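Local coordinates for zona occludens toxin N-terminal domain-containing protein (Neisseria meningitidis MC58, PDB 2R2A) that is of unknown detailed function but, as the N-terminal domain of a zonular occludens toxin (Zot) family protein, has a P-loop NTPase-like fold and probably binds nucleotide, at residues S24-A27 against M31-P34; I39-F44 against G123-V128. All coordinates share one frame; numbering follows the deposited sequence.

Interaction 1 of 2, residues S24-A27 against M31-P34; sequences SMMA and MFKP
Apolar packing of F32 against M26 carries most of this contact. The phenyl ring lies with one face over the helix backbone at M26, whose CA sits 3.8 Å from the centroid of the F32 ring and 22° off its normal, a CH-pi contact displaced toward the rim on the CD1 side. The selenomethionine side chain of M26 crosses F32 obliquely and continues over the same face toward CZ, M26 CG being 3.8 Å from F32 CZ. Its chain then bends at the last torsion, chi3 72°, which brings M26 CE to 4.1 Å from F32 CE2. Selenium itself takes part in a Met-aromatic contact at an oblique angle, with M26 SE 5.3 Å from the F32 ring centroid.

Helix 18-28 follows strand 7-11 through a loop with the pattern of a Walker A P-loop, as expected for a P-loop NTPase fold. The chain turns back after this helix through a 3-10 segment, so F32 folds onto the last turn of the helix it has just left. I90 of strand 90-93 touches the same phenyl ring, while M26 reaches I92 of that strand, placing the pair between helix and sheet.

Carbonyl groups meet the phenylalanine without hydrogen bonding: M26 O lies 3.4 Å from F32 CB, and M25 O approaches F32 CD1 obliquely at 3.7 Å.

Polar bridging is left to one water, which accepts from K33 NZ at 2.7 Å and donates to A27 O at 3.2 Å. The ammonium also makes a weak hydrogen bond to N28 O, near the C-terminal end of the helix.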
ATOM      1  N   SER A  24      -6.498   1.309 -10.664  1.00 19.16           N
ATOM      2  CA  SER A  24      -7.907   0.984 -10.926  0.60 19.86           C
ATOM      3  C   SER A  24      -8.779   1.262  -9.687  1.00 20.24           C
ATOM      4  O   SER A  24      -9.893   1.809  -9.782  1.00 21.00           O
ATOM      5  CB  SER A  24      -8.024  -0.490 -11.363  0.60 19.10           C
ATOM      6  OG  SER A  24      -9.270  -0.759 -11.989  0.60 19.51           O
HETATM    7  N   MSE A  25      -8.269   0.895  -8.510  1.00 21.12           N
HETATM    8  CA  MSE A  25      -8.955   1.190  -7.236  1.00 23.40           C
HETATM    9  C   MSE A  25      -9.044   2.672  -6.973  1.00 22.60           C
HETATM   10  O   MSE A  25     -10.095   3.185  -6.566  1.00 22.51           O
HETATM   11  CB  MSE A  25      -8.248   0.465  -6.079  1.00 23.09           C
HETATM   12  CG  MSE A  25      -8.352  -1.052  -6.254  1.00 24.52           C
HETATM   13 SE   MSE A  25      -7.106  -2.074  -5.105  0.60 31.87          SE
HETATM   14  CE  MSE A  25      -8.148  -1.771  -3.532  1.00 27.56           C
HETATM   15  N   MSE A  26      -7.950   3.372  -7.193  1.00 21.83           N
HETATM   16  CA  MSE A  26      -7.960   4.829  -7.010  1.00 23.63           C
HETATM   17  C   MSE A  26      -8.991   5.483  -7.941  1.00 23.67           C
HETATM   18  O   MSE A  26      -9.553   6.532  -7.608  1.00 23.22           O
HETATM   19  CB  MSE A  26      -6.591   5.393  -7.286  1.00 23.00           C
HETATM   20  CG  MSE A  26      -5.493   4.837  -6.401  1.00 24.01           C
HETATM   21 SE   MSE A  26      -3.796   5.663  -6.813  0.60 27.14          SE
HETATM   22  CE  MSE A  26      -4.154   7.441  -6.043  1.00 22.61           C
ATOM     23  N   ALA A  27      -9.215   4.888  -9.105  1.00 23.41           N
ATOM     24  CA  ALA A  27     -10.138   5.433 -10.118  1.00 23.99           C
ATOM     25  C   ALA A  27     -11.607   5.170  -9.780  1.00 25.80           C
ATOM     26  O   ALA A  27     -12.506   5.872 -10.307  1.00 25.99           O
ATOM     27  CB  ALA A  27      -9.820   4.879 -11.489  1.00 24.45           C
HETATM   28  N   MSE A  31     -13.063   5.766  -1.176  1.00 25.54           N
HETATM   29  CA  MSE A  31     -12.132   6.578  -0.352  1.00 25.33           C
HETATM   30  C   MSE A  31     -11.366   7.631  -1.127  1.00 23.81           C
HETATM   31  O   MSE A  31     -10.873   8.602  -0.531  1.00 23.20           O
HETATM   32  CB  MSE A  31     -11.184   5.714   0.510  1.00 25.74           C
HETATM   33  CG  MSE A  31     -10.173   4.850  -0.260  1.00 28.07           C
HETATM   34 SE   MSE A  31      -8.756   4.297   0.984  0.60 29.11          SE
HETATM   35  CE  MSE A  31      -9.745   2.825   1.697  1.00 28.96           C
ATOM     36  N   PHE A  32     -11.281   7.471  -2.449  1.00 21.46           N
ATOM     37  CA  PHE A  32     -10.541   8.381  -3.308  1.00 21.59           C
ATOM     38  C   PHE A  32     -11.371   9.500  -3.938  1.00 21.23           C
ATOM     39  O   PHE A  32     -10.843  10.336  -4.654  1.00 20.76           O
ATOM     40  CB  PHE A  32      -9.816   7.577  -4.404  1.00 21.06           C
ATOM     41  CG  PHE A  32      -8.772   6.645  -3.855  1.00 22.45           C
ATOM     42  CD1 PHE A  32      -9.052   5.287  -3.680  1.00 24.41           C
ATOM     43  CD2 PHE A  32      -7.510   7.123  -3.493  1.00 21.57           C
ATOM     44  CE1 PHE A  32      -8.082   4.428  -3.153  1.00 22.11           C
ATOM     45  CE2 PHE A  32      -6.548   6.281  -2.971  1.00 22.78           C
ATOM     46  CZ  PHE A  32      -6.842   4.921  -2.815  1.00 22.13           C
ATOM     47  N   LYS A  33     -12.676   9.468  -3.712  1.00 20.60           N
ATOM     48  CA  LYS A  33     -13.577  10.416  -4.339  1.00 21.99           C
ATOM     49  C   LYS A  33     -13.545  11.705  -3.537  1.00 21.29           C
ATOM     50  O   LYS A  33     -13.210  11.655  -2.338  1.00 21.66           O
ATOM     51  CB  LYS A  33     -14.981   9.850  -4.312  1.00 22.37           C
ATOM     52  CG  LYS A  33     -15.189   8.698  -5.340  1.00 24.48           C
ATOM     53  CD  LYS A  33     -16.605   8.168  -5.187  1.00 31.68           C
ATOM     54  CE  LYS A  33     -16.812   6.858  -5.954  1.00 34.10           C
ATOM     55  NZ  LYS A  33     -16.548   6.995  -7.410  1.00 37.68           N
ATOM     56  N   PRO A  34     -13.918  12.837  -4.175  1.00 21.91           N
ATOM     57  CA  PRO A  34     -13.941  14.118  -3.434  1.00 21.57           C
ATOM     58  C   PRO A  34     -15.089  14.097  -2.436  1.00 21.00           C
ATOM     59  O   PRO A  34     -16.098  13.425  -2.675  1.00 21.51           O
ATOM     60  CB  PRO A  34     -14.191  15.155  -4.524  1.00 21.60           C
ATOM     61  CG  PRO A  34     -14.798  14.447  -5.638  1.00 24.64           C
ATOM     62  CD  PRO A  34     -14.379  12.999  -5.564  1.00 21.91           C
TER
HETATM   63  O   HOH W   1     -14.242   7.894  -8.481  1.00 48.50           O

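Interaction 2 of 2, residues I39-F44 against G123-V128; sequences IRRKVF and GIDIFV
G123 turns its carbonyl to the guanidinium of R41, but G123 O lies 3.2 Å from R41 NH2 at an angle too poor for a hydrogen bond. With I124 the chain passes the arginine by its backbone and enters strand 125-130.

D125 supplies the salt bridge. Its OD2 stands at the outer edge of the guanidinium, only 4° out of that plane, and accepts from both terminal nitrogens. The R41 NH2 bond to D125 OD2 is the shorter, 2.8 Å, and uses the anti lone pair of the oxygen; that from R41 NH1 to the same D125 OD2 is 3.1 Å and more bent, arriving from above the carboxylate plane. A bend in the arginine at chi3, 64°, turns the guanidinium end-on to the aspartate, and the two planar groups stand 65° apart.

Strand 90-93 lies between strands 43-45 and 125-130 in the parallel sheet, so the ion pair spans a neighbour whose I90 touches R41. With R41 NE bonded to G88 O and D125 OD1 to E6 N, both charged groups have second partners that restrict their rotation. The concentration of two N-H donors on one oxygen probably favours a deprotonated carboxylate at D125.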
ATOM      1  N   ILE A  39     -13.190  18.137  -2.026  1.00 15.56           N
ATOM      2  CA  ILE A  39     -11.833  17.877  -1.574  1.00 15.54           C
ATOM      3  C   ILE A  39     -11.576  16.370  -1.551  1.00 16.65           C
ATOM      4  O   ILE A  39     -12.307  15.630  -0.901  1.00 14.60           O
ATOM      5  CB  ILE A  39     -11.578  18.414  -0.140  1.00 16.07           C
ATOM      6  CG1 ILE A  39     -12.089  19.853   0.000  1.00 14.86           C
ATOM      7  CG2 ILE A  39     -10.107  18.358   0.213  1.00 14.71           C
ATOM      8  CD1 ILE A  39     -11.365  20.850  -0.887  1.00 12.96           C
ATOM      9  N   ARG A  40     -10.540  15.947  -2.259  1.00 18.75           N
ATOM     10  CA  ARG A  40     -10.060  14.546  -2.171  1.00 19.63           C
ATOM     11  C   ARG A  40      -9.080  14.385  -1.028  1.00 19.52           C
ATOM     12  O   ARG A  40      -8.324  15.312  -0.700  1.00 19.69           O
ATOM     13  CB  ARG A  40      -9.389  14.096  -3.473  1.00 19.90           C
ATOM     14  CG  ARG A  40     -10.298  13.979  -4.649  1.00 23.68           C
ATOM     15  CD  ARG A  40      -9.538  14.104  -5.967  1.00 30.42           C
ATOM     16  NE  ARG A  40     -10.244  13.518  -7.118  1.00 34.87           N
ATOM     17  CZ  ARG A  40     -11.283  14.069  -7.755  1.00 39.53           C
ATOM     18  NH1 ARG A  40     -11.806  15.232  -7.363  1.00 41.42           N
ATOM     19  NH2 ARG A  40     -11.830  13.448  -8.793  1.00 40.68           N
ATOM     20  N   ARG A  41      -9.045  13.199  -0.421  1.00 20.80           N
ATOM     21  CA  ARG A  41      -8.038  12.927   0.612  1.00 22.60           C
ATOM     22  C   ARG A  41      -6.641  12.992  -0.028  1.00 23.15           C
ATOM     23  O   ARG A  41      -6.459  12.546  -1.157  1.00 21.48           O
ATOM     24  CB  ARG A  41      -8.268  11.533   1.228  1.00 22.31           C
ATOM     25  CG  ARG A  41      -9.596  11.487   1.971  1.00 24.24           C
ATOM     26  CD  ARG A  41      -9.922  10.069   2.392  1.00 24.42           C
ATOM     27  NE  ARG A  41      -8.957   9.555   3.350  1.00 23.38           N
ATOM     28  CZ  ARG A  41      -8.976   8.316   3.843  1.00 26.20           C
ATOM     29  NH1 ARG A  41      -9.922   7.464   3.462  1.00 23.90           N
ATOM     30  NH2 ARG A  41      -8.027   7.912   4.698  1.00 24.68           N
ATOM     31  N   LYS A  42      -5.692  13.603   0.686  1.00 23.00           N
ATOM     32  CA  LYS A  42      -4.325  13.721   0.212  1.00 24.93           C
ATOM     33  C   LYS A  42      -3.733  12.314   0.071  1.00 24.87           C
ATOM     34  O   LYS A  42      -3.953  11.475   0.945  1.00 26.18           O
ATOM     35  CB  LYS A  42      -3.509  14.531   1.216  1.00 25.48           C
ATOM     36  CG  LYS A  42      -2.091  14.785   0.802  1.00 27.54           C
ATOM     37  CD  LYS A  42      -1.431  15.846   1.730  1.00 25.90           C
ATOM     38  CE  LYS A  42      -0.084  16.292   1.149  1.00 29.22           C
ATOM     39  NZ  LYS A  42       0.767  17.123   2.087  1.00 29.62           N
ATOM     40  N   VAL A  43      -3.022  12.064  -1.033  1.00 25.03           N
ATOM     41  CA  VAL A  43      -2.372  10.767  -1.329  1.00 24.35           C
ATOM     42  C   VAL A  43      -0.831  10.906  -1.284  1.00 24.56           C
ATOM     43  O   VAL A  43      -0.266  11.784  -1.929  1.00 24.66           O
ATOM     44  CB  VAL A  43      -2.831  10.204  -2.707  1.00 24.89           C
ATOM     45  CG1 VAL A  43      -2.154   8.839  -3.037  1.00 21.60           C
ATOM     46  CG2 VAL A  43      -4.364  10.017  -2.750  1.00 24.31           C
ATOM     47  N   PHE A  44      -0.173  10.085  -0.473  1.00 23.22           N
ATOM     48  CA  PHE A  44       1.297  10.017  -0.451  1.00 23.26           C
ATOM     49  C   PHE A  44       1.672   8.727  -1.140  1.00 23.51           C
ATOM     50  O   PHE A  44       1.118   7.673  -0.814  1.00 22.58           O
ATOM     51  CB  PHE A  44       1.827   9.999   0.991  1.00 23.81           C
ATOM     52  CG  PHE A  44       1.537  11.280   1.765  1.00 23.91           C
ATOM     53  CD1 PHE A  44       0.435  11.373   2.609  1.00 25.50           C
ATOM     54  CD2 PHE A  44       2.404  12.360   1.661  1.00 24.02           C
ATOM     55  CE1 PHE A  44       0.177  12.557   3.333  1.00 27.59           C
ATOM     56  CE2 PHE A  44       2.153  13.560   2.366  1.00 27.42           C
ATOM     57  CZ  PHE A  44       1.038  13.644   3.203  1.00 28.00           C
ATOM     58  N   GLY A 123      -6.372   8.605  11.274  1.00 36.82           N
ATOM     59  CA  GLY A 123      -7.327   8.260  10.219  1.00 34.74           C
ATOM     60  C   GLY A 123      -6.667   7.930   8.883  1.00 32.71           C
ATOM     61  O   GLY A 123      -7.243   8.201   7.828  1.00 32.85           O
ATOM     62  N   ILE A 124      -5.464   7.351   8.930  1.00 31.16           N
ATOM     63  CA  ILE A 124      -4.647   7.136   7.728  1.00 29.14           C
ATOM     64  C   ILE A 124      -4.913   5.763   7.089  1.00 28.33           C
ATOM     65  O   ILE A 124      -4.695   4.741   7.730  1.00 28.44           O
ATOM     66  CB  ILE A 124      -3.122   7.200   8.044  1.00 30.31           C
ATOM     67  CG1 ILE A 124      -2.746   8.518   8.758  1.00 30.01           C
ATOM     68  CG2 ILE A 124      -2.291   6.950   6.785  1.00 27.96           C
ATOM     69  CD1 ILE A 124      -2.966   9.739   7.911  1.00 28.69           C
ATOM     70  N   ASP A 125      -5.364   5.744   5.834  1.00 25.67           N
ATOM     71  CA  ASP A 125      -5.454   4.480   5.083  1.00 24.48           C
ATOM     72  C   ASP A 125      -4.125   4.163   4.425  1.00 22.58           C
ATOM     73  O   ASP A 125      -3.478   5.032   3.870  1.00 22.32           O
ATOM     74  CB  ASP A 125      -6.577   4.525   4.065  1.00 24.78           C
ATOM     75  CG  ASP A 125      -7.929   4.235   4.697  1.00 27.05           C
ATOM     76  OD1 ASP A 125      -8.270   3.037   4.834  1.00 27.77           O
ATOM     77  OD2 ASP A 125      -8.631   5.193   5.080  1.00 26.06           O
ATOM     78  N   ILE A 126      -3.695   2.911   4.498  1.00 21.17           N
ATOM     79  CA  ILE A 126      -2.389   2.559   3.999  1.00 21.18           C
ATOM     80  C   ILE A 126      -2.561   1.380   3.039  1.00 20.15           C
ATOM     81  O   ILE A 126      -3.321   0.475   3.335  1.00 21.46           O
ATOM     82  CB  ILE A 126      -1.456   2.097   5.162  1.00 20.27           C
ATOM     83  CG1 ILE A 126      -1.252   3.235   6.178  1.00 21.87           C
ATOM     84  CG2 ILE A 126      -0.108   1.563   4.580  1.00 20.70           C
ATOM     85  CD1 ILE A 126      -0.617   2.796   7.539  1.00 22.39           C
ATOM     86  N   PHE A 127      -1.925   1.444   1.870  1.00 19.40           N
ATOM     87  CA  PHE A 127      -1.850   0.279   0.932  1.00 19.97           C
ATOM     88  C   PHE A 127      -0.375  -0.058   0.804  1.00 19.79           C
ATOM     89  O   PHE A 127       0.428   0.831   0.506  1.00 19.86           O
ATOM     90  CB  PHE A 127      -2.377   0.656  -0.445  1.00 19.89           C
ATOM     91  CG  PHE A 127      -3.839   0.961  -0.460  1.00 19.68           C
ATOM     92  CD1 PHE A 127      -4.751  -0.025  -0.795  1.00 20.21           C
ATOM     93  CD2 PHE A 127      -4.312   2.237  -0.064  1.00 20.76           C
ATOM     94  CE1 PHE A 127      -6.151   0.237  -0.779  1.00 20.60           C
ATOM     95  CE2 PHE A 127      -5.705   2.498  -0.025  1.00 22.30           C
ATOM     96  CZ  PHE A 127      -6.606   1.521  -0.388  1.00 22.91           C
ATOM     97  N   VAL A 128      -0.015  -1.341   0.950  1.00 19.73           N
ATOM     98  CA  VAL A 128       1.372  -1.733   0.723  1.00 19.90           C
ATOM     99  C   VAL A 128       1.378  -2.808  -0.361  1.00 18.87           C
ATOM    100  O   VAL A 128       0.554  -3.704  -0.342  1.00 19.11           O
ATOM    101  CB  VAL A 128       2.066  -2.285   2.008  1.00 22.09           C
ATOM    102  CG1 VAL A 128       2.536  -1.092   2.911  1.00 22.82           C
ATOM    103  CG2 VAL A 128       1.162  -3.247   2.760  1.00 20.98           C
TER

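In the fold
Both contacts adjoin strand 90-93, but with different chemistry. Interaction 1 is buried where M25, M26 and F32 meet, with the water-bridged K33 at its exposed margin, and joins the end of helix 18-28 to the loop after it by apolar and selenium-aromatic packing beside the sheet. Interaction 2 is partly buried and links chain regions 79 residues apart by charge, where R41 precedes strand 43-45 and D125 begins strand 125-130. M31 connects the two: M31 O lies 3.4 Å from R41 CD, and its side chain packs on D125 and F127. The loop from 31-34 to 39-44 thus passes from a hydrophobic layer between helix and sheet to an ionic contact at the beginning of the parallel strands.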